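Local coordinates for protein sulfotransferase (Mus musculus, PDB 5X2B) that probably transfers sulfonate groups to acceptor molecules and is seen here with the nucleotide adenosine-3'-5'-diphosphate in its pocket, at residues 111-115 and 256-260; 136-140 and 250-255. One frame throughout, in Å; residues are numbered along the deposited sequence.

Contact 1 (111-115 and 256-260); sequences RNPKD and NRGFD. Unlike the reference sequence in segment 256-260: Gly258 (reference Val). With A3P (adenosine-3'-5'-diphosphate), chain M.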
ATOM      1  N   ARG A 111       6.505   3.932  -4.234  1.00 38.59           N
ATOM      2  CA  ARG A 111       7.141   3.351  -5.402  1.00 36.57           C
ATOM      3  C   ARG A 111       6.894   4.264  -6.635  1.00 21.30           C
ATOM      4  O   ARG A 111       5.916   4.970  -6.708  1.00 24.33           O
ATOM      5  CB  ARG A 111       6.547   1.948  -5.608  1.00 34.26           C
ATOM      6  CG  ARG A 111       6.830   1.334  -6.967  1.00 42.68           C
ATOM      7  CD  ARG A 111       5.894   0.152  -7.269  1.00 22.53           C
ATOM      8  NE  ARG A 111       6.540  -0.814  -8.157  1.00 26.12           N
ATOM      9  CZ  ARG A 111       5.990  -1.950  -8.592  1.00 37.68           C
ATOM     10  NH1 ARG A 111       4.734  -2.291  -8.242  1.00 23.85           N
ATOM     11  NH2 ARG A 111       6.720  -2.760  -9.360  1.00 28.79           N
ATOM     12  N   ASN A 112       7.805   4.288  -7.584  1.00 28.78           N
ATOM     13  CA  ASN A 112       7.613   5.191  -8.702  1.00 28.97           C
ATOM     14  C   ASN A 112       6.331   4.836  -9.385  1.00 33.79           C
ATOM     15  O   ASN A 112       5.951   3.669  -9.471  1.00 42.33           O
ATOM     16  CB  ASN A 112       8.718   5.091  -9.719  1.00 36.33           C
ATOM     17  CG  ASN A 112       8.543   3.919 -10.608  1.00 35.62           C
ATOM     18  OD1 ASN A 112       7.990   4.017 -11.710  1.00 33.90           O
ATOM     19  ND2 ASN A 112       8.982   2.766 -10.114  1.00 38.10           N
ATOM     20  N   PRO A 113       5.636   5.863  -9.851  1.00 36.12           N
ATOM     21  CA  PRO A 113       4.245   5.818 -10.296  1.00 26.10           C
ATOM     22  C   PRO A 113       4.051   5.234 -11.685  1.00 28.43           C
ATOM     23  O   PRO A 113       2.917   4.929 -12.046  1.00 28.99           O
ATOM     24  CB  PRO A 113       3.845   7.291 -10.289  1.00 26.87           C
ATOM     25  CG  PRO A 113       5.059   7.999 -10.493  1.00 22.14           C
ATOM     26  CD  PRO A 113       6.129   7.247  -9.773  1.00 30.21           C
ATOM     27  N   LYS A 114       5.122   5.067 -12.441  1.00 22.57           N
ATOM     28  CA  LYS A 114       4.964   4.498 -13.760  1.00 37.23           C
ATOM     29  C   LYS A 114       4.849   3.027 -13.536  1.00 33.47           C
ATOM     30  O   LYS A 114       4.027   2.357 -14.118  1.00 28.31           O
ATOM     31  CB  LYS A 114       6.147   4.806 -14.669  1.00 30.71           C
ATOM     32  CG  LYS A 114       6.018   6.137 -15.378  1.00 39.68           C
ATOM     33  CD  LYS A 114       7.272   6.477 -16.165  1.00 42.91           C
ATOM     34  CE  LYS A 114       7.202   7.921 -16.622  1.00 49.29           C
ATOM     35  NZ  LYS A 114       8.502   8.475 -17.051  1.00 49.70           N
ATOM     36  N   ASP A 115       5.668   2.535 -12.647  1.00 33.27           N
ATOM     37  CA  ASP A 115       5.590   1.141 -12.278  1.00 39.90           C
ATOM     38  C   ASP A 115       4.335   0.796 -11.553  1.00 34.37           C
ATOM     39  O   ASP A 115       3.828  -0.317 -11.672  1.00 31.12           O
ATOM     40  CB  ASP A 115       6.734   0.803 -11.381  1.00 36.46           C
ATOM     41  CG  ASP A 115       8.014   0.918 -12.075  1.00 35.03           C
ATOM     42  OD1 ASP A 115       7.972   1.157 -13.291  1.00 44.17           O
ATOM     43  OD2 ASP A 115       9.043   0.772 -11.406  1.00 32.48           O
ATOM     44  N   ASN A 256       4.867   8.951 -22.199  1.00 28.37           N
ATOM     45  CA  ASN A 256       5.849   9.342 -21.255  1.00 22.16           C
ATOM     46  C   ASN A 256       5.920  10.870 -21.157  1.00 44.86           C
ATOM     47  O   ASN A 256       5.704  11.432 -20.092  1.00 55.40           O
ATOM     48  CB  ASN A 256       7.159   8.752 -21.618  1.00 41.55           C
ATOM     49  CG  ASN A 256       8.068   8.684 -20.442  1.00 71.68           C
ATOM     50  OD1 ASN A 256       7.612   8.473 -19.314  1.00 74.43           O
ATOM     51  ND2 ASN A 256       9.361   8.895 -20.670  1.00 78.48           N
ATOM     52  N   ARG A 257       6.168  11.549 -22.268  1.00 36.89           N
ATOM     53  CA  ARG A 257       6.249  13.013 -22.260  1.00 32.33           C
ATOM     54  C   ARG A 257       5.123  13.551 -21.415  1.00 34.20           C
ATOM     55  O   ARG A 257       5.308  14.407 -20.553  1.00 39.59           O
ATOM     56  CB  ARG A 257       6.087  13.612 -23.665  1.00 47.04           C
ATOM     57  CG  ARG A 257       7.090  13.156 -24.794  1.00 66.10           C
ATOM     58  CD  ARG A 257       8.421  13.946 -24.834  1.00 71.95           C
ATOM     59  NE  ARG A 257       9.373  13.415 -25.823  1.00 74.56           N
ATOM     60  CZ  ARG A 257      10.699  13.594 -25.776  1.00 86.47           C
ATOM     61  NH1 ARG A 257      11.254  14.303 -24.795  1.00 50.92           N
ATOM     62  NH2 ARG A 257      11.484  13.057 -26.706  1.00 67.14           N
ATOM     63  N   GLY A 258       3.926  13.071 -21.707  1.00 34.56           N
ATOM     64  CA  GLY A 258       2.765  13.601 -21.040  1.00 28.79           C
ATOM     65  C   GLY A 258       2.956  13.328 -19.557  1.00 51.49           C
ATOM     66  O   GLY A 258       2.719  14.187 -18.714  1.00 55.03           O
ATOM     67  N   PHE A 259       3.422  12.124 -19.256  1.00 37.15           N
ATOM     68  CA  PHE A 259       3.509  11.635 -17.879  1.00 52.18           C
ATOM     69  C   PHE A 259       4.487  12.485 -17.090  1.00 31.24           C
ATOM     70  O   PHE A 259       4.225  12.934 -16.000  1.00 47.13           O
ATOM     71  CB  PHE A 259       3.977  10.155 -17.871  1.00 38.46           C
ATOM     72  CG  PHE A 259       3.926   9.530 -16.524  1.00 32.02           C
ATOM     73  CD1 PHE A 259       4.969   9.680 -15.643  1.00 41.82           C
ATOM     74  CD2 PHE A 259       2.805   8.844 -16.110  1.00 41.69           C
ATOM     75  CE1 PHE A 259       4.908   9.130 -14.376  1.00 44.39           C
ATOM     76  CE2 PHE A 259       2.727   8.293 -14.837  1.00 51.22           C
ATOM     77  CZ  PHE A 259       3.776   8.435 -13.964  1.00 49.70           C
ATOM     78  N   ASP A 260       5.626  12.691 -17.694  1.00 32.72           N
ATOM     79  CA  ASP A 260       6.684  13.421 -17.083  1.00 38.46           C
ATOM     80  C   ASP A 260       6.269  14.853 -16.861  1.00 44.03           C
ATOM     81  O   ASP A 260       6.691  15.474 -15.910  1.00 41.07           O
ATOM     82  CB  ASP A 260       7.905  13.302 -17.969  1.00 26.02           C
ATOM     83  CG  ASP A 260       8.547  11.945 -17.845  1.00 38.93           C
ATOM     84  OD1 ASP A 260       8.017  11.165 -17.037  1.00 52.77           O
ATOM     85  OD2 ASP A 260       9.554  11.636 -18.490  1.00 30.60           O
TER
HETATM   86  P1  A3P M 301       4.341  -6.193 -10.010  1.00 39.56           P
HETATM   87  O1P A3P M 301       4.857  -7.613 -10.039  1.00 33.34           O
HETATM   88  O2P A3P M 301       3.002  -6.037 -10.779  1.00 45.57           O
HETATM   89  O3P A3P M 301       5.326  -5.288 -10.749  1.00 37.30           O
HETATM   90  P2  A3P M 301       0.657  -4.780  -3.541  1.00 37.86           P
HETATM   91  O4P A3P M 301      -0.580  -5.310  -4.033  1.00 45.78           O
HETATM   92  O5P A3P M 301       0.410  -3.382  -3.045  1.00 44.59           O
HETATM   93  O6P A3P M 301       1.207  -5.585  -2.351  1.00 47.07           O
HETATM   94  O5' A3P M 301       1.695  -4.688  -4.804  1.00 37.21           O
HETATM   95  C5' A3P M 301       1.943  -5.666  -5.796  1.00 42.53           C
HETATM   96  C4' A3P M 301       3.280  -5.619  -6.384  1.00 44.26           C
HETATM   97  O4' A3P M 301       4.175  -6.055  -5.404  1.00 54.61           O
HETATM   98  C3' A3P M 301       3.492  -6.523  -7.545  1.00 53.18           C
HETATM   99  O3' A3P M 301       4.191  -5.799  -8.543  1.00 46.70           O
HETATM  100  C2' A3P M 301       4.277  -7.601  -7.020  1.00 45.24           C
HETATM  101  O2' A3P M 301       5.009  -8.138  -8.119  1.00 41.88           O
HETATM  102  C1' A3P M 301       5.097  -6.948  -5.974  1.00 38.16           C
HETATM  103  N9  A3P M 301       5.713  -7.783  -4.882  1.00 38.18           N
HETATM  104  C8  A3P M 301       5.047  -8.552  -3.990  1.00 44.49           C
HETATM  105  N7  A3P M 301       5.915  -9.149  -3.156  1.00 47.30           N
HETATM  106  C5  A3P M 301       7.148  -8.753  -3.485  1.00 39.27           C
HETATM  107  C6  A3P M 301       8.422  -9.029  -2.993  1.00 38.18           C
HETATM  108  N6  A3P M 301       8.618  -9.930  -1.899  1.00 40.77           N
HETATM  109  N1  A3P M 301       9.485  -8.450  -3.546  1.00 49.35           N
HETATM  110  C2  A3P M 301       9.330  -7.613  -4.575  1.00 36.64           C
HETATM  111  N3  A3P M 301       8.128  -7.345  -5.077  1.00 46.58           N
HETATM  112  C4  A3P M 301       7.023  -7.882  -4.572  1.00 44.79           C
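In the P-loop-like alpha/beta fold of the sulfotransferases, Lys114 and Pro113 of the first turn of helix 113-126, just past strand 105-110 of the parallel sheet, meet Phe259, Asn256 and Asp260 of helix 253-266. Lys114 carries the contact. Its CG stands beside the backbone N, anti to the carbonyl carbon (chi1 -86°), and from there the chain runs extended over the Phe259 ring, crossing it obliquely. The CG methylene makes a CH-pi contact with one face, 3.6 Å from CG to the ring centroid of Phe259. Pro113 comes to the ring edge instead, with Pro113 CG 3.7 Å from Phe259 CZ. A lysine suits this place because a methylene of its chain can lie on an aromatic face while its ammonium travels on to an acid: Lys114 NZ forms a salt bridge of 2.7 Å with Asp260 OD1, using the syn lone pair of that oxygen. The charge of this buried side chain is thus paired, and Trp247 adds a cation-pi contact. Asn256 OD1 also lies beside NZ, but so close that its exact position is doubtful.

Just before the helix, Asn112 is the N-cap. Its OD1 accepts from Asp115 N over 2.9 Å at 165°, the donor standing above the carbonyl plane, and more weakly from Lys114 N. Asparagine supplies the acceptor that the first helical N-H groups lack, and Pro113, having no N-H to satisfy, fits the position that follows. One residue earlier the chain reaches the nucleotide pocket: the extended side chain of Arg111, whose guanidinium also makes a cation-pi contact with Tyr174, meets the 3'-phosphate with its edge, and its NH2 donates to O3P of adenosine-3'-5'-diphosphate over 3.2 Å in a nearly straight bond of 170°.

Contact 2 (136-140 and 250-255); sequences WAAFL and YFTPKQ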
ATOM      1  N   TRP A 136      -3.717  -1.048 -22.425  1.00 43.38           N
ATOM      2  CA  TRP A 136      -2.922  -0.272 -21.492  1.00 45.54           C
ATOM      3  C   TRP A 136      -3.337   1.223 -21.489  1.00 30.71           C
ATOM      4  O   TRP A 136      -3.467   1.864 -20.436  1.00 35.76           O
ATOM      5  CB  TRP A 136      -1.443  -0.476 -21.876  1.00 33.10           C
ATOM      6  CG  TRP A 136      -0.541   0.654 -21.507  1.00 41.55           C
ATOM      7  CD1 TRP A 136       0.201   1.426 -22.344  1.00 30.06           C
ATOM      8  CD2 TRP A 136      -0.305   1.141 -20.207  1.00 38.93           C
ATOM      9  NE1 TRP A 136       0.897   2.352 -21.638  1.00 29.48           N
ATOM     10  CE2 TRP A 136       0.586   2.203 -20.301  1.00 29.29           C
ATOM     11  CE3 TRP A 136      -0.775   0.780 -18.939  1.00 46.99           C
ATOM     12  CZ2 TRP A 136       1.039   2.905 -19.215  1.00 42.87           C
ATOM     13  CZ3 TRP A 136      -0.339   1.467 -17.859  1.00 51.16           C
ATOM     14  CH2 TRP A 136       0.565   2.524 -17.995  1.00 56.85           C
ATOM     15  N   ALA A 137      -3.586   1.751 -22.673  1.00 34.26           N
ATOM     16  CA  ALA A 137      -3.693   3.182 -22.845  1.00 28.35           C
ATOM     17  C   ALA A 137      -4.989   3.704 -22.255  1.00 36.96           C
ATOM     18  O   ALA A 137      -5.125   4.891 -21.948  1.00 45.59           O
ATOM     19  CB  ALA A 137      -3.615   3.488 -24.295  1.00 36.93           C
ATOM     20  N   ALA A 138      -5.947   2.796 -22.106  1.00 53.75           N
ATOM     21  CA  ALA A 138      -7.245   3.116 -21.549  1.00 47.33           C
ATOM     22  C   ALA A 138      -7.092   3.366 -20.072  1.00 40.69           C
ATOM     23  O   ALA A 138      -7.563   4.347 -19.512  1.00 41.51           O
ATOM     24  CB  ALA A 138      -8.186   1.951 -21.774  1.00 34.71           C
ATOM     25  N   PHE A 139      -6.429   2.427 -19.447  1.00 29.92           N
ATOM     26  CA  PHE A 139      -6.170   2.517 -18.044  1.00 38.66           C
ATOM     27  C   PHE A 139      -5.279   3.700 -17.668  1.00 31.99           C
ATOM     28  O   PHE A 139      -5.492   4.339 -16.650  1.00 50.71           O
ATOM     29  CB  PHE A 139      -5.509   1.238 -17.656  1.00 34.09           C
ATOM     30  CG  PHE A 139      -5.098   1.197 -16.256  1.00 39.03           C
ATOM     31  CD1 PHE A 139      -3.807   1.508 -15.887  1.00 44.41           C
ATOM     32  CD2 PHE A 139      -5.992   0.844 -15.300  1.00 31.76           C
ATOM     33  CE1 PHE A 139      -3.429   1.448 -14.569  1.00 41.71           C
ATOM     34  CE2 PHE A 139      -5.632   0.784 -13.995  1.00 43.88           C
ATOM     35  CZ  PHE A 139      -4.345   1.072 -13.628  1.00 41.09           C
ATOM     36  N   LEU A 140      -4.271   3.994 -18.466  1.00 33.51           N
ATOM     37  CA  LEU A 140      -3.402   5.095 -18.112  1.00 37.06           C
ATOM     38  C   LEU A 140      -4.165   6.403 -18.028  1.00 34.19           C
ATOM     39  O   LEU A 140      -3.877   7.241 -17.170  1.00 34.82           O
ATOM     40  CB  LEU A 140      -2.300   5.257 -19.125  1.00 31.22           C
ATOM     41  CG  LEU A 140      -1.334   6.402 -18.807  1.00 37.09           C
ATOM     42  CD1 LEU A 140      -0.600   6.136 -17.504  1.00 29.73           C
ATOM     43  CD2 LEU A 140      -0.333   6.604 -19.929  1.00 29.53           C
ATOM     44  N   TYR A 250       5.890  -0.549 -21.743  1.00 29.57           N
ATOM     45  CA  TYR A 250       4.509  -0.154 -21.978  1.00 23.72           C
ATOM     46  C   TYR A 250       4.251   1.308 -22.337  1.00 35.39           C
ATOM     47  O   TYR A 250       3.233   1.592 -22.932  1.00 50.60           O
ATOM     48  CB  TYR A 250       3.707  -0.400 -20.741  1.00 36.71           C
ATOM     49  CG  TYR A 250       3.549  -1.821 -20.343  1.00 42.33           C
ATOM     50  CD1 TYR A 250       2.421  -2.535 -20.689  1.00 37.80           C
ATOM     51  CD2 TYR A 250       4.519  -2.444 -19.569  1.00 47.52           C
ATOM     52  CE1 TYR A 250       2.276  -3.857 -20.296  1.00 31.95           C
ATOM     53  CE2 TYR A 250       4.387  -3.754 -19.169  1.00 37.77           C
ATOM     54  CZ  TYR A 250       3.269  -4.462 -19.537  1.00 45.60           C
ATOM     55  OH  TYR A 250       3.174  -5.774 -19.129  1.00 43.13           O
ATOM     56  N   PHE A 251       5.118   2.236 -21.955  1.00 33.78           N
ATOM     57  CA  PHE A 251       4.878   3.666 -22.204  1.00 24.52           C
ATOM     58  C   PHE A 251       5.350   4.125 -23.589  1.00 34.91           C
ATOM     59  O   PHE A 251       6.511   3.921 -23.973  1.00 57.96           O
ATOM     60  CB  PHE A 251       5.581   4.522 -21.149  1.00 25.93           C
ATOM     61  CG  PHE A 251       4.771   4.752 -19.900  1.00 30.45           C
ATOM     62  CD1 PHE A 251       4.710   3.796 -18.934  1.00 22.87           C
ATOM     63  CD2 PHE A 251       4.090   5.952 -19.687  1.00 31.99           C
ATOM     64  CE1 PHE A 251       3.985   4.007 -17.785  1.00 40.20           C
ATOM     65  CE2 PHE A 251       3.374   6.162 -18.558  1.00 28.12           C
ATOM     66  CZ  PHE A 251       3.315   5.194 -17.605  1.00 36.64           C
ATOM     67  N   THR A 252       4.464   4.771 -24.341  1.00 36.55           N
ATOM     68  CA  THR A 252       4.839   5.262 -25.639  1.00 25.46           C
ATOM     69  C   THR A 252       5.436   6.618 -25.432  1.00 31.19           C
ATOM     70  O   THR A 252       5.072   7.309 -24.496  1.00 41.81           O
ATOM     71  CB  THR A 252       3.677   5.424 -26.563  1.00 32.40           C
ATOM     72  OG1 THR A 252       2.884   6.533 -26.119  1.00 27.82           O
ATOM     73  CG2 THR A 252       2.860   4.118 -26.660  1.00 26.40           C
ATOM     74  N   PRO A 253       6.332   7.019 -26.333  1.00 33.86           N
ATOM     75  CA  PRO A 253       7.108   8.230 -26.124  1.00 30.15           C
ATOM     76  C   PRO A 253       6.157   9.303 -25.770  1.00 35.01           C
ATOM     77  O   PRO A 253       6.528  10.173 -25.015  1.00 42.20           O
ATOM     78  CB  PRO A 253       7.710   8.486 -27.494  1.00 39.64           C
ATOM     79  CG  PRO A 253       7.852   7.118 -28.067  1.00 31.45           C
ATOM     80  CD  PRO A 253       6.594   6.433 -27.650  1.00 46.14           C
ATOM     81  N   LYS A 254       4.941   9.245 -26.301  1.00 38.39           N
ATOM     82  CA  LYS A 254       3.962  10.282 -26.022  1.00 40.46           C
ATOM     83  C   LYS A 254       3.507  10.221 -24.583  1.00 36.59           C
ATOM     84  O   LYS A 254       3.637  11.186 -23.814  1.00 38.77           O
ATOM     85  CB  LYS A 254       2.770  10.085 -26.904  1.00 35.85           C
ATOM     86  CG  LYS A 254       2.308  11.333 -27.471  1.00 26.77           C
ATOM     87  CD  LYS A 254       0.984  11.152 -28.145  1.00 50.82           C
ATOM     88  CE  LYS A 254       0.777  12.147 -29.310  1.00 79.78           C
ATOM     89  NZ  LYS A 254       1.647  11.918 -30.521  1.00 58.21           N
ATOM     90  N   GLN A 255       2.989   9.058 -24.224  1.00 28.28           N
ATOM     91  CA  GLN A 255       2.531   8.826 -22.867  1.00 23.55           C
ATOM     92  C   GLN A 255       3.629   9.178 -21.853  1.00 26.57           C
ATOM     93  O   GLN A 255       3.388   9.680 -20.769  1.00 30.63           O
ATOM     94  CB  GLN A 255       2.162   7.381 -22.734  1.00 26.50           C
ATOM     95  CG  GLN A 255       0.979   7.064 -23.552  1.00 21.52           C
ATOM     96  CD  GLN A 255       0.774   5.600 -23.636  1.00 30.30           C
ATOM     97  OE1 GLN A 255       1.571   4.829 -23.124  1.00 31.82           O
ATOM     98  NE2 GLN A 255      -0.263   5.197 -24.294  1.00 29.38           N
TER
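Trp136 opens helix 136-145 opposite the turn into helix 253-266, its CA 7.4 Å from Tyr250 CA, while Ala137 CA lies 8.4 Å from Gln255 CA. The start of helix 253-266 carries a capping box: N-cap Thr252 accepts from Gln255 N through OG1, and Gln255 returns the bond to Thr252 N through OE1. Around it Trp136, Tyr250 and Phe251 form an aromatic cluster. With CG anti to its backbone N (chi1 153°), the indole lies between Tyr250 CB on one face and Leu140 CB on the other. Its six-membered ring turns an edge to the Phe251 face in a T-shaped pair, planes at 65° and Trp136 CZ2 3.5 Å from Phe251 CE1. Leu140 also packs on Gln255, its CD2 3.8 Å from Gln255 CB. Tyr250 sends its hydroxyl elsewhere, to His122. A leucine in place of Trp136 would probably leave the Phe251 face without its edge partner and Gln255 OE1 with Thr252 N but without the indole N-H. Tryptophan fits because it joins a broad apolar surface to one N-H: Trp136 NE1 donates to Gln255 OE1 over 3.0 Å, approaching the amide from the face opposite to Thr252 N.

Helix 253-266 is common to both contacts: contact 2 gathers at its N-terminal end, contact 1 at the turn that follows, their centres about 10 Å apart. Phe251 joins them. Its CZ lies 3.6 Å from Lys114 CG, and its CE2 is 3.7 Å from Phe259 CD2 in an edge-to-face pair, so the aromatic cluster continues into the packing around the lysine. Helices 113-126 and 136-145, consecutive in the chain, share one partner. Contact 1 touches A3P through Arg111; the side chain of Tyr250 is about 8 Å from the bound A3P. The Trp136 side chain is about 9 Å from that of Tyr124, which binds calcium in a structure of this protein, although not in this chain.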